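Local coordinates for alpha,alpha-trehalose-phosphate synthase (UDP-forming) (Burkholderia multivorans, PDB 5UOF), which belongs to glycosyltransferase family 20 and adopts the GT-B architecture of two Rossmann-like domains that characterises this clan of enzymes, at residues L129-P132 with D133-I136; A113-L116 with R117-M121; D449-V452 with W453-F457. All blocks are in the same frame, centred on the assembly; numbering follows the deposited sequence. Where two conformers were deposited one is given.

Contact 1: L129-P132 with D133-I136; sequences LLRP and DDLI. With EDO (1,2-ethanediol), chain M.
The carboxylate of Asp134 is approached from above its plane by the backbone N of Arg131, which donates to OD2 at 2.7 Å along a nearly straight line (172°) lying 60° out of that plane. Leu130 closes in on the same oxygen, its CA lying 3.4 Å from OD2 of Asp134. A second flat group, the guanidinium of Arg131, has a 1,2-ethanediol at its edge, where NE donates to O1 of the diol over 3.1 Å. Arg131 leaves the turn with its chain extended from CG to NE, which carries this group away from Asp134 and leaves NE 5.3 Å from Asp134 OD1.

Residues 131 to 134 form a type I beta turn, closed by the bond of 3.1 Å from Asp134 N to Arg131 O. Asp134 therefore holds the turn twice, once through its amide and once through its side chain, and Arg131 is tied by both its backbone N and O. OD2 also forms a salt bridge with Arg11, which would probably favour an ionised carboxylate. At the turn's outer corner Asp133 reaches Ser10 through OD2. On the side facing strand 12-16, Leu130 and Ile136 cross at about a right angle, with their CD1 atoms 3.7 Å apart.

Asn157 donates ND2 to the backbone O of both Arg131 and Asp134, fastening the turn to the chain that leads into strand 159-162. The turn thus delivers the chain from helix 109-127 into strand 135-139, which runs parallel between strands 12-16 and 159-162 in the N-terminal sheet.

Contact 2: A113-L116 with R117-M121; sequences AGYL and RVNAM. With EDO (1,2-ethanediol), chain I.
Asn119 turns its amide back on its own helix, and ND2 donates to the backbone O of Tyr115 at 3.0 Å with a nearly straight N-H (169°). The same oxygen takes the regular helical bond from Asn119 N, at 3.2 Å. The two donors arrive from opposite faces of the carbonyl plane, so that one residue grips one oxygen with both its backbone and its side chain. The chi1 of Asn119, -91°, departs from a staggered value, consistent with the side chain being drawn into this bond.

Main-chain bonds between residues four apart set the spacing: Arg117 N reaches Ala113 O, Val118 N reaches Gly114 O, and Ala120 N donates to Leu116 O at 2.9 Å. This is the regular alpha-helical pattern within helix 109-127, one of the helices flanking the N-terminal sheet of the GT-B fold, which contains strands 12-16 and 135-139. Leu116 O has a second donor, since a 1,2-ethanediol, bound also to His148, gives its O1 proton to it at 2.8 Å.

The aromatic contact involves the same pair of residues as the side-chain bond. Asn119 ND2 lies over one face of the Tyr115 ring, 3.9 Å from CE1. Tyr115 OH and Asn119 ND2 also donate to Tyr141 O and His142 O respectively, which links the helix to the loop following strand 135-139.

At the charged residue, Arg117, the CB packs 3.4 Å from Ala113 O. A bend at chi3 (68°) then turns the guanidinium, whose NH2 forms a salt bridge with Asp81 and a hydrogen bond with Gln84, both on helix 79-86.

Contact 3: D449-V452 with W453-F457; sequences DLSV and WRDTF. With EDO (1,2-ethanediol), chain G; EDO (1,2-ethanediol), chain Q.
Leu450 and Trp453 both carry CG anti to the backbone N (chi1 -178° and 176°), which sets the two side chains alongside each other and pointing the same way, with Leu450 CD1 3.8 Å from Trp453 CE3. Arg454 also has CG anti to the backbone N, but on its own side of the helix, and its bend at chi3 (71°) lays one face of its guanidinium over Ser451 CA, towards the rim of the group. NH2 thereby comes within 3.6 Å of Ser451 CA.

Asp449 is the N-cap of the helix. Its OD1 accepts from Ser451 N at 2.9 Å, meeting that donor above the carboxylate plane in an Asx turn. In the modelled conformer Ser451 OG also donates to this oxygen on its syn side, a bond that the alternate copy leaves doubtful. A 1,2-ethanediol bridges Asp449 further out, accepting from its backbone N through O2 and donating to OD2 through O1. One water joins Asp449 O to Trp453 N across the first turn.

Further along, Val452 O takes the helical bond from Thr456 N at 2.9 Å. Thr456 OG1, as modelled, also donates to this oxygen, from the opposite face of its plane, although a second conformer makes that bond doubtful. Asp455 N donates to Ser451 O at 2.8 Å, while its OD1 accepts a hydrogen bond from O1 of a second 1,2-ethanediol, 2.7 Å away.

Arg454 uses its nitrogens elsewhere, NH2 on Tyr238 OH and NH1 on Gly35 O. The start of helix 450-472 thus packs against helix 32-43 and the N-terminal sheet, where Trp453 meets Phe162 edge-to-face and Phe457 stacks on Trp137, as the C-terminal helix of a GT-B protein returns to the N-terminal domain.

Contacts 1 and 2 belong to neighbouring elements: helix 109-127 holds contact 2, and contact 1 turns the chain from that helix into strand 135-139. Contact 3 sits on a different helix, 450-472, about 21 Å between centres from contact 1. All three are partly buried, but contact 1 exposes Arg131 and Pro132 and buries only Asp134 and Ile136 among its touching residues, whereas contacts 2 and 3 each have four buried residues. In contact 1 a carboxylate, probably ionised, ties a turn; in contact 2 a neutral amide doubles a helical bond beside a ring; contact 3 combines a capped helix start with aromatic and arginine packing. Strand 135-139 also supplies Trp137, on which residues of contact 3 pack.

Contact 1: L129-P132 with D133-I136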
loop_
_atom_site.group_PDB
_atom_site.type_symbol
_atom_site.label_atom_id
_atom_site.label_comp_id
_atom_site.label_asym_id
_atom_site.label_seq_id
_atom_site.Cartn_x
_atom_site.Cartn_y
_atom_site.Cartn_z
ATOM N N LEU A 129 7.660 -32.958 21.780
ATOM C CA LEU A 129 8.571 -32.493 22.820
ATOM C C LEU A 129 7.882 -31.652 23.888
ATOM O O LEU A 129 8.531 -31.284 24.875
ATOM C CB LEU A 129 9.705 -31.670 22.204
ATOM C CG LEU A 129 10.440 -32.258 21.008
ATOM C CD1 LEU A 129 11.385 -31.228 20.415
ATOM C CD2 LEU A 129 11.187 -33.511 21.410
ATOM N N LEU A 130 6.595 -31.352 23.723
ATOM C CA LEU A 130 5.901 -30.433 24.614
ATOM C C LEU A 130 5.452 -31.103 25.901
ATOM O O LEU A 130 5.040 -32.267 25.909
ATOM C CB LEU A 130 4.679 -29.843 23.918
ATOM C CG LEU A 130 5.017 -28.899 22.770
ATOM C CD1 LEU A 130 3.760 -28.416 22.070
ATOM C CD2 LEU A 130 5.836 -27.710 23.299
ATOM N N ARG A 131 5.525 -30.368 26.963
ATOM C CA ARG A 131 4.849 -30.644 28.211
ATOM C C ARG A 131 3.632 -29.738 28.332
ATOM O O ARG A 131 3.608 -28.646 27.748
ATOM C CB ARG A 131 5.790 -30.430 29.402
ATOM C CG ARG A 131 7.070 -31.219 29.278
ATOM C CD ARG A 131 8.051 -30.956 30.421
ATOM N NE ARG A 131 9.287 -31.697 30.193
ATOM C CZ ARG A 131 10.432 -31.481 30.827
ATOM N NH1 ARG A 131 10.520 -30.531 31.750
ATOM N NH2 ARG A 131 11.492 -32.224 30.533
ATOM N N PRO A 132 2.614 -30.161 29.087
ATOM C CA PRO A 132 1.329 -29.444 29.052
ATOM C C PRO A 132 1.403 -27.986 29.480
ATOM O O PRO A 132 0.560 -27.198 29.041
ATOM C CB PRO A 132 0.450 -30.255 30.014
ATOM C CG PRO A 132 1.119 -31.569 30.149
ATOM C CD PRO A 132 2.571 -31.320 30.000
ATOM N N ASP A 133 2.362 -27.600 30.326
ATOM C CA ASP A 133 2.450 -26.235 30.834
ATOM C C ASP A 133 3.471 -25.386 30.093
ATOM O O ASP A 133 3.682 -24.227 30.473
ATOM C CB ASP A 133 2.796 -26.239 32.328
ATOM C CG ASP A 133 4.168 -26.829 32.603
ATOM O OD1 ASP A 133 4.496 -27.875 32.006
ATOM O OD2 ASP A 133 4.923 -26.237 33.402
ATOM N N ASP A 134 4.116 -25.930 29.063
ATOM C CA ASP A 134 5.103 -25.164 28.316
ATOM C C ASP A 134 4.487 -23.886 27.762
ATOM O O ASP A 134 3.343 -23.877 27.292
ATOM C CB ASP A 134 5.672 -25.991 27.164
ATOM C CG ASP A 134 6.616 -27.090 27.626
ATOM O OD1 ASP A 134 7.106 -27.029 28.778
ATOM O OD2 ASP A 134 6.875 -28.005 26.814
ATOM N N LEU A 135 5.255 -22.804 27.820
ATOM C CA LEU A 135 4.903 -21.556 27.151
ATOM C C LEU A 135 5.640 -21.496 25.816
ATOM O O LEU A 135 6.873 -21.582 25.784
ATOM C CB LEU A 135 5.271 -20.363 28.031
ATOM C CG LEU A 135 4.787 -20.445 29.478
ATOM C CD1 LEU A 135 5.387 -19.321 30.317
ATOM C CD2 LEU A 135 3.270 -20.408 29.550
ATOM N N ILE A 136 4.898 -21.330 24.721
ATOM C CA ILE A 136 5.459 -21.403 23.376
ATOM C C ILE A 136 5.469 -20.006 22.773
ATOM O O ILE A 136 4.436 -19.327 22.765
ATOM C CB ILE A 136 4.667 -22.377 22.492
ATOM C CG1 ILE A 136 4.545 -23.732 23.215
ATOM C CG2 ILE A 136 5.345 -22.550 21.144
ATOM C CD1 ILE A 136 3.731 -24.750 22.438
HETATM C C1 EDO M . 8.576 -33.944 27.056
HETATM O O1 EDO M . 9.207 -34.119 28.331
HETATM C C2 EDO M . 8.813 -35.169 26.174
HETATM O O2 EDO M . 10.200 -35.261 25.818
#

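Contact 2: A113-L116 with R117-M121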
loop_
_atom_site.group_PDB
_atom_site.type_symbol
_atom_site.label_atom_id
_atom_site.label_comp_id
_atom_site.label_asym_id
_atom_site.label_seq_id
_atom_site.Cartn_x
_atom_site.Cartn_y
_atom_site.Cartn_z
ATOM N N ALA A 113 0.465 -23.458 -0.570
ATOM C CA ALA A 113 0.278 -24.793 -0.006
ATOM C C ALA A 113 1.567 -25.298 0.629
ATOM O O ALA A 113 1.535 -25.949 1.682
ATOM C CB ALA A 113 -0.202 -25.772 -1.079
ATOM N N GLY A 114 2.710 -25.007 0.002
ATOM C CA GLY A 114 3.984 -25.455 0.553
ATOM C C GLY A 114 4.321 -24.784 1.872
ATOM O O GLY A 114 4.898 -25.405 2.767
ATOM N N TYR A 115 3.996 -23.498 1.989
ATOM C CA TYR A 115 4.150 -22.752 3.239
ATOM C C TYR A 115 3.353 -23.384 4.369
ATOM O O TYR A 115 3.882 -23.636 5.465
ATOM C CB TYR A 115 3.686 -21.325 2.965
ATOM C CG TYR A 115 3.588 -20.352 4.100
ATOM C CD1 TYR A 115 4.717 -19.905 4.760
ATOM C CD2 TYR A 115 2.367 -19.785 4.434
ATOM C CE1 TYR A 115 4.624 -18.957 5.770
ATOM C CE2 TYR A 115 2.266 -18.831 5.424
ATOM C CZ TYR A 115 3.401 -18.421 6.092
ATOM O OH TYR A 115 3.316 -17.459 7.077
ATOM N N LEU A 116 2.074 -23.677 4.112
ATOM C CA LEU A 116 1.279 -24.395 5.102
ATOM C C LEU A 116 1.891 -25.756 5.416
ATOM O O LEU A 116 1.967 -26.156 6.586
ATOM C CB LEU A 116 -0.158 -24.557 4.612
ATOM C CG LEU A 116 -0.895 -23.256 4.270
ATOM C CD1 LEU A 116 -2.378 -23.537 4.024
ATOM C CD2 LEU A 116 -0.687 -22.179 5.334
ATOM N N ARG A 117 2.354 -26.468 4.386
ATOM C CA ARG A 117 2.853 -27.827 4.582
ATOM C C ARG A 117 4.076 -27.845 5.491
ATOM O O ARG A 117 4.160 -28.662 6.416
ATOM C CB ARG A 117 3.186 -28.482 3.239
ATOM C CG ARG A 117 3.672 -29.936 3.407
ATOM C CD ARG A 117 4.342 -30.485 2.148
ATOM N NE ARG A 117 5.618 -29.819 1.875
ATOM C CZ ARG A 117 6.761 -30.092 2.505
ATOM N NH1 ARG A 117 6.801 -31.026 3.455
ATOM N NH2 ARG A 117 7.869 -29.433 2.183
ATOM N N VAL A 118 5.036 -26.948 5.251
ATOM C CA VAL A 118 6.251 -26.990 6.059
ATOM C C VAL A 118 5.972 -26.527 7.479
ATOM O O VAL A 118 6.584 -27.033 8.429
ATOM C CB VAL A 118 7.390 -26.180 5.415
ATOM C CG1 VAL A 118 7.777 -26.807 4.089
ATOM C CG2 VAL A 118 7.013 -24.708 5.256
ATOM N N ASN A 119 5.043 -25.586 7.664
ATOM C CA ASN A 119 4.656 -25.228 9.024
ATOM C C ASN A 119 4.035 -26.424 9.740
ATOM O O ASN A 119 4.395 -26.735 10.881
ATOM C CB ASN A 119 3.698 -24.044 9.015
ATOM C CG ASN A 119 4.421 -22.718 9.108
ATOM O OD1 ASN A 119 4.631 -22.189 10.204
ATOM N ND2 ASN A 119 4.818 -22.173 7.961
ATOM N N ALA A 120 3.108 -27.120 9.072
ATOM C CA ALA A 120 2.501 -28.305 9.667
ATOM C C ALA A 120 3.557 -29.362 9.983
ATOM O O ALA A 120 3.504 -30.007 11.038
ATOM C CB ALA A 120 1.427 -28.869 8.731
ATOM N N MET A 121 4.537 -29.532 9.091
ATOM C CA MET A 121 5.612 -30.495 9.318
ATOM C C MET A 121 6.409 -30.146 10.575
ATOM O O MET A 121 6.648 -31.000 11.439
ATOM C CB MET A 121 6.524 -30.543 8.088
ATOM C CG MET A 121 7.651 -31.577 8.147
ATOM S SD MET A 121 9.158 -30.954 8.955
ATOM C CE MET A 121 9.658 -29.683 7.788
HETATM C C1 EDO I . -0.401 -24.748 8.982
HETATM O O1 EDO I . -0.365 -25.816 8.038
HETATM C C2 EDO I . -1.845 -24.418 9.317
HETATM O O2 EDO I . -2.415 -25.437 10.147
#

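Contact 3: D449-V452 with W453-F457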
loop_
_atom_site.group_PDB
_atom_site.type_symbol
_atom_site.label_atom_id
_atom_site.label_comp_id
_atom_site.label_asym_id
_atom_site.label_seq_id
_atom_site.Cartn_x
_atom_site.Cartn_y
_atom_site.Cartn_z
ATOM N N ASP A 449 14.547 -0.850 26.920
ATOM C CA ASP A 449 15.670 -1.657 26.473
ATOM C C ASP A 449 15.187 -3.077 26.165
ATOM O O ASP A 449 14.021 -3.421 26.366
ATOM C CB ASP A 449 16.832 -1.602 27.484
ATOM C CG ASP A 449 16.608 -2.427 28.759
ATOM O OD1 ASP A 449 15.742 -3.310 28.826
ATOM O OD2 ASP A 449 17.356 -2.188 29.732
ATOM N N LEU A 450 16.092 -3.889 25.618
ATOM C CA LEU A 450 15.698 -5.191 25.083
ATOM C C LEU A 450 15.016 -6.067 26.133
ATOM O O LEU A 450 14.196 -6.931 25.783
ATOM C CB LEU A 450 16.926 -5.898 24.506
ATOM C CG LEU A 450 16.746 -7.273 23.855
ATOM C CD1 LEU A 450 15.638 -7.231 22.792
ATOM C CD2 LEU A 450 18.061 -7.699 23.202
ATOM N N SER A 451 15.328 -5.865 27.422
ATOM C CA SER A 451 14.685 -6.680 28.444
ATOM C C SER A 451 13.196 -6.382 28.562
ATOM O O SER A 451 12.439 -7.245 29.022
ATOM C CB SER A 451 15.366 -6.478 29.803
ATOM O OG SER A 451 14.960 -5.263 30.401
ATOM N N VAL A 452 12.749 -5.191 28.149
ATOM C CA VAL A 452 11.326 -4.876 28.219
ATOM C C VAL A 452 10.539 -5.760 27.254
ATOM O O VAL A 452 9.511 -6.333 27.621
ATOM C CB VAL A 452 11.089 -3.377 27.956
ATOM C CG1 VAL A 452 9.591 -3.052 27.989
ATOM C CG2 VAL A 452 11.854 -2.547 29.001
ATOM N N TRP A 453 11.021 -5.896 26.016
ATOM C CA TRP A 453 10.397 -6.809 25.057
ATOM C C TRP A 453 10.290 -8.213 25.627
ATOM O O TRP A 453 9.209 -8.813 25.666
ATOM C CB TRP A 453 11.219 -6.814 23.766
ATOM C CG TRP A 453 10.796 -7.771 22.691
ATOM C CD1 TRP A 453 9.733 -7.640 21.839
ATOM C CD2 TRP A 453 11.481 -8.968 22.295
ATOM N NE1 TRP A 453 9.695 -8.703 20.963
ATOM C CE2 TRP A 453 10.771 -9.515 21.205
ATOM C CE3 TRP A 453 12.628 -9.627 22.754
ATOM C CZ2 TRP A 453 11.161 -10.693 20.579
ATOM C CZ3 TRP A 453 13.017 -10.791 22.126
ATOM C CH2 TRP A 453 12.282 -11.318 21.054
ATOM N N ARG A 454 11.418 -8.748 26.085
ATOM C CA ARG A 454 11.443 -10.106 26.598
ATOM C C ARG A 454 10.519 -10.260 27.802
ATOM O O ARG A 454 9.672 -11.164 27.847
ATOM C CB ARG A 454 12.880 -10.470 26.962
ATOM C CG ARG A 454 12.980 -11.693 27.823
ATOM C CD ARG A 454 14.431 -12.092 28.041
ATOM N NE ARG A 454 15.153 -11.179 28.915
ATOM C CZ ARG A 454 16.109 -10.351 28.508
ATOM N NH1 ARG A 454 16.466 -10.304 27.229
ATOM N NH2 ARG A 454 16.709 -9.565 29.386
ATOM N N ASP A 455 10.666 -9.375 28.788
ATOM C CA ASP A 455 9.972 -9.549 30.060
ATOM C C ASP A 455 8.470 -9.345 29.921
ATOM O O ASP A 455 7.686 -10.088 30.526
ATOM C CB ASP A 455 10.534 -8.585 31.103
ATOM C CG ASP A 455 11.915 -8.984 31.581
ATOM O OD1 ASP A 455 12.290 -10.169 31.432
ATOM O OD2 ASP A 455 12.623 -8.105 32.107
ATOM N N THR A 456 8.040 -8.343 29.140
ATOM C CA THR A 456 6.608 -8.082 29.025
ATOM C C THR A 456 5.917 -9.154 28.191
ATOM O O THR A 456 4.789 -9.555 28.496
ATOM C CB THR A 456 6.365 -6.689 28.440
ATOM O OG1 THR A 456 6.998 -6.589 27.165
ATOM C CG2 THR A 456 6.954 -5.622 29.361
ATOM N N PHE A 457 6.581 -9.645 27.139
ATOM C CA PHE A 457 5.946 -10.687 26.340
ATOM C C PHE A 457 5.824 -11.975 27.145
ATOM O O PHE A 457 4.755 -12.595 27.184
ATOM C CB PHE A 457 6.710 -10.933 25.036
ATOM C CG PHE A 457 5.902 -11.688 24.011
ATOM C CD1 PHE A 457 5.735 -13.062 24.104
ATOM C CD2 PHE A 457 5.286 -11.017 22.968
ATOM C CE1 PHE A 457 4.973 -13.755 23.172
ATOM C CE2 PHE A 457 4.527 -11.697 22.028
ATOM C CZ PHE A 457 4.365 -13.076 22.129
HETATM C C1 EDO G . 14.112 -1.752 31.825
HETATM O O1 EDO G . 15.529 -1.985 31.790
HETATM C C2 EDO G . 13.780 -0.431 31.133
HETATM O O2 EDO G . 14.293 -0.424 29.790
HETATM C C1 EDO Q . 11.411 -13.572 32.435
HETATM O O1 EDO Q . 10.867 -12.247 32.475
HETATM C C2 EDO Q . 12.433 -13.682 31.313
HETATM O O2 EDO Q . 13.745 -13.307 31.762
HETATM O O HOH W 1 12.534 -3.838 24.088
HETATM O O HOH W 2 12.453 -5.451 31.931
#